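Local coordinates for protein KLLA0B12012p (Kluyveromyces lactis, PDB 6Y3P) that partners the mRNA decapping enzyme Dcp2 as Pby1 and, through the C-terminal ATP-grasp domain modelled here, probably binds ATP, at residues A[9-14]-A[49-54]; A[43-48]-A[67-72]; A[152-157]-A[252-257]. One frame throughout, in Å; residues are numbered along the deposited sequence.

Interaction 1: A[9-14]-A[49-54]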
loop_
_atom_site.group_PDB
_atom_site.type_symbol
_atom_site.label_atom_id
_atom_site.label_comp_id
_atom_site.label_asym_id
_atom_site.label_seq_id
_atom_site.Cartn_x
_atom_site.Cartn_y
_atom_site.Cartn_z
ATOM N N GLN A 9 30.625 -0.874 -3.208
ATOM C CA GLN A 9 30.407 -0.939 -1.764
ATOM C C GLN A 9 28.899 -1.089 -1.454
ATOM O O GLN A 9 28.084 -0.486 -2.143
ATOM C CB GLN A 9 30.970 0.352 -1.158
ATOM C CG GLN A 9 30.933 0.459 0.345
ATOM C CD GLN A 9 31.707 1.676 0.761
ATOM O OE1 GLN A 9 31.470 2.799 0.282
ATOM N NE2 GLN A 9 32.673 1.464 1.644
ATOM N N ILE A 10 28.544 -1.915 -0.440
ATOM C CA ILE A 10 27.176 -2.157 0.041
ATOM C C ILE A 10 27.167 -1.856 1.541
ATOM O O ILE A 10 27.946 -2.452 2.270
ATOM C CB ILE A 10 26.631 -3.591 -0.289
ATOM C CG1 ILE A 10 26.264 -3.735 -1.778
ATOM C CG2 ILE A 10 25.394 -3.949 0.576
ATOM C CD1 ILE A 10 26.247 -5.196 -2.309
ATOM N N VAL A 11 26.268 -0.955 1.993
ATOM C CA VAL A 11 26.116 -0.533 3.395
ATOM C C VAL A 11 24.744 -1.000 3.918
ATOM O O VAL A 11 23.710 -0.599 3.386
ATOM C CB VAL A 11 26.309 1.008 3.582
ATOM C CG1 VAL A 11 26.204 1.408 5.047
ATOM C CG2 VAL A 11 27.627 1.501 2.986
ATOM N N LEU A 12 24.740 -1.844 4.950
ATOM C CA LEU A 12 23.528 -2.396 5.569
ATOM C C LEU A 12 23.473 -1.927 7.017
ATOM O O LEU A 12 24.080 -2.553 7.875
ATOM C CB LEU A 12 23.564 -3.935 5.471
ATOM C CG LEU A 12 22.304 -4.744 5.854
ATOM C CD1 LEU A 12 21.065 -4.293 5.062
ATOM C CD2 LEU A 12 22.549 -6.239 5.629
ATOM N N THR A 13 22.787 -0.799 7.266
ATOM C CA THR A 13 22.676 -0.134 8.583
ATOM C C THR A 13 21.480 -0.611 9.418
ATOM O O THR A 13 21.249 -0.117 10.528
ATOM C CB THR A 13 22.680 1.396 8.431
ATOM O OG1 THR A 13 21.552 1.800 7.655
ATOM C CG2 THR A 13 23.972 1.913 7.819
ATOM N N ILE A 14 20.738 -1.576 8.896
ATOM C CA ILE A 14 19.599 -2.148 9.574
ATOM C C ILE A 14 20.053 -2.984 10.768
ATOM O O ILE A 14 21.020 -3.748 10.650
ATOM C CB ILE A 14 18.712 -2.889 8.547
ATOM C CG1 ILE A 14 17.534 -1.993 8.189
ATOM C CG2 ILE A 14 18.252 -4.290 8.990
ATOM C CD1 ILE A 14 17.148 -2.050 6.824
ATOM N N THR A 49 27.944 3.008 -4.288
ATOM C CA THR A 49 27.488 2.275 -3.102
ATOM C C THR A 49 25.985 2.104 -3.015
ATOM O O THR A 49 25.222 2.967 -3.440
ATOM C CB THR A 49 28.050 2.893 -1.748
ATOM O OG1 THR A 49 27.024 3.525 -0.979
ATOM C CG2 THR A 49 29.175 3.852 -1.941
ATOM N N PHE A 50 25.576 1.011 -2.390
ATOM C CA PHE A 50 24.175 0.749 -2.137
ATOM C C PHE A 50 23.952 0.659 -0.642
ATOM O O PHE A 50 24.451 -0.256 0.010
ATOM C CB PHE A 50 23.664 -0.505 -2.867
ATOM C CG PHE A 50 22.187 -0.708 -2.641
ATOM C CD1 PHE A 50 21.262 0.191 -3.148
ATOM C CD2 PHE A 50 21.728 -1.741 -1.837
ATOM C CE1 PHE A 50 19.903 0.052 -2.870
ATOM C CE2 PHE A 50 20.367 -1.882 -1.568
ATOM C CZ PHE A 50 19.464 -0.988 -2.089
ATOM N N HIS A 51 23.202 1.616 -0.117
ATOM C CA HIS A 51 22.852 1.710 1.287
ATOM C C HIS A 51 21.416 1.208 1.495
ATOM O O HIS A 51 20.450 1.805 1.002
ATOM C CB HIS A 51 23.063 3.160 1.797
ATOM C CG HIS A 51 22.725 3.434 3.243
ATOM N ND1 HIS A 51 22.560 4.735 3.709
ATOM C CD2 HIS A 51 22.547 2.580 4.284
ATOM C CE1 HIS A 51 22.284 4.622 4.994
ATOM N NE2 HIS A 51 22.261 3.347 5.384
ATOM N N TYR A 52 21.295 0.054 2.156
ATOM C CA TYR A 52 20.014 -0.480 2.528
ATOM C C TYR A 52 19.913 -0.176 4.022
ATOM O O TYR A 52 20.715 -0.675 4.819
ATOM C CB TYR A 52 19.878 -1.990 2.228
ATOM C CG TYR A 52 18.435 -2.458 2.258
ATOM C CD1 TYR A 52 17.724 -2.509 3.451
ATOM C CD2 TYR A 52 17.762 -2.786 1.088
ATOM C CE1 TYR A 52 16.381 -2.887 3.483
ATOM C CE2 TYR A 52 16.425 -3.198 1.110
ATOM C CZ TYR A 52 15.734 -3.234 2.314
ATOM O OH TYR A 52 14.411 -3.622 2.384
ATOM N N GLY A 53 19.006 0.734 4.360
ATOM C CA GLY A 53 18.766 1.154 5.730
ATOM C C GLY A 53 17.303 1.401 6.042
ATOM O O GLY A 53 16.446 1.265 5.174
ATOM N N ASP A 54 17.009 1.756 7.305
ATOM C CA ASP A 54 15.684 2.178 7.763
ATOM C C ASP A 54 15.561 3.603 7.248
ATOM O O ASP A 54 16.593 4.202 6.942
ATOM C CB ASP A 54 15.572 2.121 9.299
ATOM C CG ASP A 54 15.537 0.707 9.844
ATOM O OD1 ASP A 54 14.751 -0.120 9.314
ATOM O OD2 ASP A 54 16.294 0.420 10.789
#
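His51 and Thr13 meet where two parallel strands run out: NE2 of the imidazole donates to Thr13 OG1 at 2.8 Å, with the oxygen 6° out of the ring plane. Thr13 chi1 of 62° sets OG1 between backbone N and carbonyl carbon, turned to the imidazole. The methyl of the same threonine presses close too, its CG2 3.3 Å from His51 NE2. On the face that carries Leu12 and Tyr52, Leu12 CD1 packs on Tyr52 CB at 3.8 Å, while Ile14 CD1 comes up to the edge of the tyrosine ring, 3.5 Å from Tyr52 CD1.

Four backbone bonds set the register. Phe50 N and Tyr52 N donate to Gln9 O and Val11 O; Val11 N donates to Phe50 O, and the last, Thr13 N to Tyr52 O, stretches to 3.2 Å. These are the two inner strands of a four-stranded parallel sheet, and helix 21-31 packs on Ile10, Leu12 and Tyr52.

Further out, Gln57 OE1 bonds to Thr13 OG1 and Tyr69 OH to His51 ND1. With NE2 giving its hydrogen to the threonine, ND1 would be left as an acceptor in a neutral ring. Both nitrogens are engaged, which fixes the rotation of this buried imidazole.

Interaction 2: A[43-48]-A[67-72]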
loop_
_atom_site.group_PDB
_atom_site.type_symbol
_atom_site.label_atom_id
_atom_site.label_comp_id
_atom_site.label_asym_id
_atom_site.label_seq_id
_atom_site.Cartn_x
_atom_site.Cartn_y
_atom_site.Cartn_z
ATOM N N VAL A 43 32.540 8.189 5.983
ATOM C CA VAL A 43 32.538 9.654 6.100
ATOM C C VAL A 43 32.129 10.279 4.749
ATOM O O VAL A 43 31.324 11.198 4.735
ATOM C CB VAL A 43 33.902 10.194 6.635
ATOM C CG1 VAL A 43 33.941 11.719 6.660
ATOM C CG2 VAL A 43 34.201 9.639 8.026
ATOM N N THR A 44 32.671 9.767 3.627
ATOM C CA THR A 44 32.353 10.248 2.278
ATOM C C THR A 44 32.044 9.100 1.339
ATOM O O THR A 44 32.578 8.002 1.497
ATOM C CB THR A 44 33.475 11.127 1.678
ATOM O OG1 THR A 44 34.692 10.382 1.562
ATOM C CG2 THR A 44 33.675 12.429 2.422
ATOM N N ILE A 45 31.187 9.360 0.351
ATOM C CA ILE A 45 30.804 8.387 -0.672
ATOM C C ILE A 45 31.609 8.716 -1.935
ATOM O O ILE A 45 31.255 9.629 -2.685
ATOM C CB ILE A 45 29.255 8.385 -0.882
ATOM C CG1 ILE A 45 28.490 8.043 0.439
ATOM C CG2 ILE A 45 28.839 7.483 -2.032
ATOM C CD1 ILE A 45 28.816 6.637 1.174
ATOM N N ASP A 46 32.717 8.001 -2.125
ATOM C CA ASP A 46 33.639 8.237 -3.238
ATOM C C ASP A 46 33.794 7.009 -4.167
ATOM O O ASP A 46 34.686 6.972 -5.032
ATOM C CB ASP A 46 34.993 8.744 -2.691
ATOM C CG ASP A 46 35.522 7.970 -1.492
ATOM O OD1 ASP A 46 35.760 6.746 -1.631
ATOM O OD2 ASP A 46 35.696 8.588 -0.415
ATOM N N LYS A 47 32.889 6.024 -3.988
ATOM C CA LYS A 47 32.775 4.765 -4.709
ATOM C C LYS A 47 31.276 4.611 -4.981
ATOM O O LYS A 47 30.480 5.291 -4.317
ATOM C CB LYS A 47 33.232 3.611 -3.793
ATOM C CG LYS A 47 34.737 3.542 -3.531
ATOM C CD LYS A 47 35.106 2.613 -2.365
ATOM C CE LYS A 47 35.258 1.156 -2.751
ATOM N NZ LYS A 47 36.539 0.890 -3.465
ATOM N N LEU A 48 30.871 3.740 -5.941
ATOM C CA LEU A 48 29.447 3.528 -6.122
ATOM C C LEU A 48 28.979 2.592 -5.015
ATOM O O LEU A 48 29.643 1.599 -4.724
ATOM C CB LEU A 48 28.981 3.148 -7.550
ATOM C CG LEU A 48 29.516 1.920 -8.273
ATOM C CD1 LEU A 48 28.919 0.660 -7.732
ATOM C CD2 LEU A 48 29.086 1.943 -9.717
ATOM N N GLN A 67 25.524 10.821 -7.361
ATOM C CA GLN A 67 25.083 9.721 -8.201
ATOM C C GLN A 67 25.751 8.402 -7.851
ATOM O O GLN A 67 25.348 7.359 -8.365
ATOM C CB GLN A 67 25.221 10.078 -9.682
ATOM C CG GLN A 67 24.134 11.052 -10.154
ATOM C CD GLN A 67 22.737 10.680 -9.687
ATOM O OE1 GLN A 67 22.251 11.164 -8.655
ATOM N NE2 GLN A 67 22.069 9.802 -10.428
ATOM N N LEU A 68 26.734 8.441 -6.934
ATOM C CA LEU A 68 27.442 7.251 -6.474
ATOM C C LEU A 68 26.656 6.546 -5.398
ATOM O O LEU A 68 26.782 5.335 -5.265
ATOM C CB LEU A 68 28.838 7.629 -5.945
ATOM C CG LEU A 68 29.895 7.976 -6.998
ATOM C CD1 LEU A 68 31.217 8.380 -6.346
ATOM C CD2 LEU A 68 30.101 6.829 -7.937
ATOM N N TYR A 69 25.843 7.307 -4.636
ATOM C CA TYR A 69 25.038 6.834 -3.508
ATOM C C TYR A 69 23.667 6.337 -3.940
ATOM O O TYR A 69 22.881 7.077 -4.520
ATOM C CB TYR A 69 24.901 7.954 -2.469
ATOM C CG TYR A 69 24.046 7.614 -1.262
ATOM C CD1 TYR A 69 24.544 6.823 -0.227
ATOM C CD2 TYR A 69 22.780 8.172 -1.103
ATOM C CE1 TYR A 69 23.789 6.568 0.916
ATOM C CE2 TYR A 69 22.014 7.918 0.032
ATOM C CZ TYR A 69 22.526 7.127 1.046
ATOM O OH TYR A 69 21.792 6.918 2.184
ATOM N N HIS A 70 23.380 5.077 -3.644
ATOM C CA HIS A 70 22.095 4.440 -3.933
ATOM C C HIS A 70 21.512 4.020 -2.628
ATOM O O HIS A 70 22.236 3.603 -1.732
ATOM C CB HIS A 70 22.246 3.253 -4.891
ATOM C CG HIS A 70 22.910 3.614 -6.188
ATOM N ND1 HIS A 70 24.217 4.085 -6.231
ATOM C CD2 HIS A 70 22.440 3.527 -7.452
ATOM C CE1 HIS A 70 24.482 4.302 -7.510
ATOM N NE2 HIS A 70 23.451 3.966 -8.284
ATOM N N ALA A 71 20.227 4.231 -2.476
ATOM C CA ALA A 71 19.506 3.920 -1.250
ATOM C C ALA A 71 18.199 3.145 -1.548
ATOM O O ALA A 71 17.702 3.159 -2.674
ATOM C CB ALA A 71 19.220 5.209 -0.481
ATOM N N ASN A 72 17.648 2.489 -0.522
ATOM C CA ASN A 72 16.401 1.731 -0.616
ATOM C C ASN A 72 15.171 2.624 -0.316
ATOM O O ASN A 72 14.243 2.217 0.374
ATOM C CB ASN A 72 16.446 0.482 0.279
ATOM C CG ASN A 72 16.469 0.772 1.756
ATOM O OD1 ASN A 72 17.340 1.473 2.255
ATOM N ND2 ASN A 72 15.535 0.195 2.498
#
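Leu68 lays its branched end over the backbone of 46-48, with CD1 3.6 Å from Asp46 C and CD2 3.8 Å from Leu48 CA. The setting is a beta-alpha-beta crossover: strand 48-52 leads through helix 60-65 to strand 69-71, its parallel neighbour at the border of the sheet. The loop 43-47 enters the first of these strands just where the second begins.

The leucine reaches across because CG stands beside its backbone N, opposite the carbonyl carbon (chi1 -75°), and the chain then extends to CD1 (chi2 178°), with CD2 branching toward Leu48. Its base is close as well, for Leu68 CB lies 3.3 Å from Lys47 O. Behind it comes Ile45, the buried side chain of the loop. Ile45 and Leu68 run antiparallel alongside one another, and Ile45 CG2 settles in the angle between two beta carbons, 3.9 Å from Leu68 CB and 4.0 Å from Tyr69 CB. Ile45 CG1 approaches the Tyr69 ring obliquely. Gln62 of helix 60-65 touches both Ile45 and Tyr69, so the isoleucine fills the corner between loop, helix and strand.

No conventional hydrogen bond joins the two segments directly. Asn66, just ahead of 67-72, reaches back through ND2 to Ile45 O, and Thr44 OG1 holds Asp46 OD2 within the loop. Sheet pairing starts one residue further on, where Leu68 O accepts from the backbone N of Thr49. That same oxygen also receives a C-H...O contact from Leu48, with Leu68 O 3.3 Å from Leu48 CA.

Interaction 3: A[152-157]-A[252-257]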
loop_
_atom_site.group_PDB
_atom_site.type_symbol
_atom_site.label_atom_id
_atom_site.label_comp_id
_atom_site.label_asym_id
_atom_site.label_seq_id
_atom_site.Cartn_x
_atom_site.Cartn_y
_atom_site.Cartn_z
ATOM N N GLN A 152 -17.093 9.090 18.319
ATOM C CA GLN A 152 -18.435 8.589 18.600
ATOM C C GLN A 152 -18.736 7.264 17.838
ATOM O O GLN A 152 -19.890 6.813 17.791
ATOM C CB GLN A 152 -19.491 9.681 18.327
ATOM C CG GLN A 152 -20.679 9.649 19.288
ATOM C CD GLN A 152 -20.805 10.928 20.078
ATOM O OE1 GLN A 152 -21.336 11.940 19.598
ATOM N NE2 GLN A 152 -20.325 10.910 21.314
ATOM N N GLY A 153 -17.685 6.645 17.291
ATOM C CA GLY A 153 -17.771 5.370 16.585
ATOM C C GLY A 153 -17.931 5.487 15.083
ATOM O O GLY A 153 -18.651 6.374 14.611
ATOM N N ILE A 154 -17.270 4.574 14.326
ATOM C CA ILE A 154 -17.329 4.578 12.863
ATOM C C ILE A 154 -18.688 3.950 12.403
ATOM O O ILE A 154 -19.025 2.828 12.792
ATOM C CB ILE A 154 -16.052 4.026 12.130
ATOM C CG1 ILE A 154 -16.074 2.509 11.902
ATOM C CG2 ILE A 154 -14.748 4.448 12.841
ATOM C CD1 ILE A 154 -15.083 1.996 10.826
ATOM N N ARG A 155 -19.481 4.734 11.637
ATOM C CA ARG A 155 -20.819 4.373 11.173
ATOM C C ARG A 155 -20.977 4.279 9.641
ATOM O O ARG A 155 -20.390 5.065 8.890
ATOM C CB ARG A 155 -21.860 5.338 11.767
ATOM C CG ARG A 155 -22.018 5.205 13.282
ATOM C CD ARG A 155 -23.139 6.058 13.838
ATOM N NE ARG A 155 -24.464 5.598 13.408
ATOM C CZ ARG A 155 -25.618 6.180 13.737
ATOM N NH1 ARG A 155 -25.630 7.253 14.519
ATOM N NH2 ARG A 155 -26.765 5.693 13.283
ATOM N N ILE A 156 -21.798 3.311 9.201
ATOM C CA ILE A 156 -22.116 3.031 7.795
ATOM C C ILE A 156 -23.333 3.837 7.337
ATOM O O ILE A 156 -24.281 4.052 8.111
ATOM C CB ILE A 156 -22.310 1.491 7.555
ATOM C CG1 ILE A 156 -20.999 0.770 7.792
ATOM C CG2 ILE A 156 -22.785 1.160 6.122
ATOM C CD1 ILE A 156 -21.131 -0.664 7.913
ATOM N N PHE A 157 -23.312 4.240 6.067
ATOM C CA PHE A 157 -24.392 4.956 5.388
ATOM C C PHE A 157 -24.202 4.836 3.882
ATOM O O PHE A 157 -23.120 4.462 3.422
ATOM C CB PHE A 157 -24.398 6.431 5.807
ATOM C CG PHE A 157 -23.211 7.231 5.313
ATOM C CD1 PHE A 157 -22.012 7.239 6.026
ATOM C CD2 PHE A 157 -23.307 8.008 4.158
ATOM C CE1 PHE A 157 -20.919 7.977 5.576
ATOM C CE2 PHE A 157 -22.226 8.772 3.727
ATOM C CZ PHE A 157 -21.036 8.757 4.442
ATOM N N ASP A 252 -25.281 0.070 13.319
ATOM C CA ASP A 252 -24.493 0.444 12.129
ATOM C C ASP A 252 -23.035 0.851 12.436
ATOM O O ASP A 252 -22.378 1.522 11.630
ATOM C CB ASP A 252 -25.225 1.545 11.336
ATOM C CG ASP A 252 -25.271 2.904 12.015
ATOM O OD1 ASP A 252 -25.322 2.947 13.262
ATOM O OD2 ASP A 252 -25.272 3.928 11.294
ATOM N N VAL A 253 -22.528 0.400 13.586
ATOM C CA VAL A 253 -21.176 0.698 14.042
ATOM C C VAL A 253 -20.281 -0.533 13.823
ATOM O O VAL A 253 -20.767 -1.662 13.823
ATOM C CB VAL A 253 -21.214 1.152 15.536
ATOM C CG1 VAL A 253 -19.821 1.459 16.086
ATOM C CG2 VAL A 253 -22.154 2.339 15.740
ATOM N N LEU A 254 -18.986 -0.299 13.601
ATOM C CA LEU A 254 -17.950 -1.331 13.517
ATOM C C LEU A 254 -16.706 -0.868 14.271
ATOM O O LEU A 254 -16.500 0.341 14.418
ATOM C CB LEU A 254 -17.654 -1.861 12.101
ATOM C CG LEU A 254 -17.495 -0.883 10.966
ATOM C CD1 LEU A 254 -16.691 -1.507 9.844
ATOM C CD2 LEU A 254 -18.831 -0.430 10.469
ATOM N N ASP A 255 -15.942 -1.819 14.841
ATOM C CA ASP A 255 -14.771 -1.542 15.685
ATOM C C ASP A 255 -15.196 -0.796 16.987
ATOM O O ASP A 255 -14.570 0.192 17.391
ATOM C CB ASP A 255 -13.635 -0.818 14.905
ATOM C CG ASP A 255 -13.177 -1.506 13.623
ATOM O OD1 ASP A 255 -12.689 -2.661 13.706
ATOM O OD2 ASP A 255 -13.250 -0.866 12.541
ATOM N N ILE A 256 -16.294 -1.277 17.616
ATOM C CA ILE A 256 -16.839 -0.752 18.884
ATOM C C ILE A 256 -15.836 -1.015 20.022
ATOM O O ILE A 256 -15.654 -0.158 20.899
ATOM C CB ILE A 256 -18.275 -1.308 19.205
ATOM C CG1 ILE A 256 -18.887 -0.710 20.513
ATOM C CG2 ILE A 256 -18.339 -2.856 19.225
ATOM C CD1 ILE A 256 -19.310 0.782 20.472
ATOM N N GLU A 257 -15.157 -2.189 19.957
ATOM C CA GLU A 257 -14.144 -2.660 20.902
ATOM C C GLU A 257 -12.926 -1.739 20.952
ATOM O O GLU A 257 -12.191 -1.759 21.936
ATOM C CB GLU A 257 -13.742 -4.118 20.610
ATOM C CG GLU A 257 -14.898 -5.117 20.653
ATOM C CD GLU A 257 -15.499 -5.506 21.994
ATOM O OE1 GLU A 257 -15.552 -4.653 22.912
ATOM O OE2 GLU A 257 -15.963 -6.665 22.106
#
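Strand 154-157 meets a short, weakly bonded strand at about 253-254 in antiparallel fashion, although the two touching runs are splayed to 130° from end to end. Arg155 and Val253 form a non-hydrogen-bonded pair with their CA atoms 4.7 Å apart. On one side of it Ile156 N donates to Asp252 O at 3.1 Å; on the other Leu254 N reaches Ile154 O at a longer 3.2 Å, and the pairing there is loose.

Arg155 forms a salt bridge with Asp252. The guanidinium presents its NE and NH2 edge to the carboxylate, but the two planes stand 87° apart, so this is not the flat, two-pronged pairing often seen. Instead Arg155 NE lies 2.8 Å from Asp252 OD1 and about equally far from OD2, while NH2 leans on OD2 at 3.0 Å; each of these hydrogen bonds is bent and weak. A bend at chi3 (68°) turns the head of the arginine onto the acid, and Val253 CG2 packs against its CG at 3.8 Å. Ser169 OG takes the remaining terminal nitrogen, NH1.

On the other face the contact is mainly between aliphatic side chains. Ile154 CD1 rests on Leu254 CG, and Ile156 crosses the same leucine at about a right angle, its CD1 a tight 3.4 Å from Leu254 CD2.

Strand 253-254 closes one border of a five-stranded antiparallel sheet in this ATP-grasp protein, and the chain turns at Asp255 straight into helix 256-264. On the same face as Leu254, Ile142 of the adjacent strand 140-145 touches Ile154, Ile156 and Leu254, and Tyr200 of strand 194-200 touches Ile156 and Leu254; across the sheet, helix 160-171 packs on Arg155 and Phe157 through Ile166.

Interactions 1 and 2 belong to one parallel sheet and share strand 48-52, their centres about 10 Å apart. Their segments alternate along the chain, 9-14, 43-48, 49-54 and 67-72, so the sheet is built in quick succession near the start of the chain. They also touch directly: His51 N is 2.7 Å from His70 O, a probable hydrogen bond between neighbouring strands. Interaction 3 comes later in the chain, in a separate antiparallel sheet on the opposite side of the chain's centre, its centre about 44 Å from that of interaction 1 and 49 Å from that of interaction 2. The contacts thus lie in two well-separated sheets, consistent with the multi-lobed build of ATP-grasp enzymes.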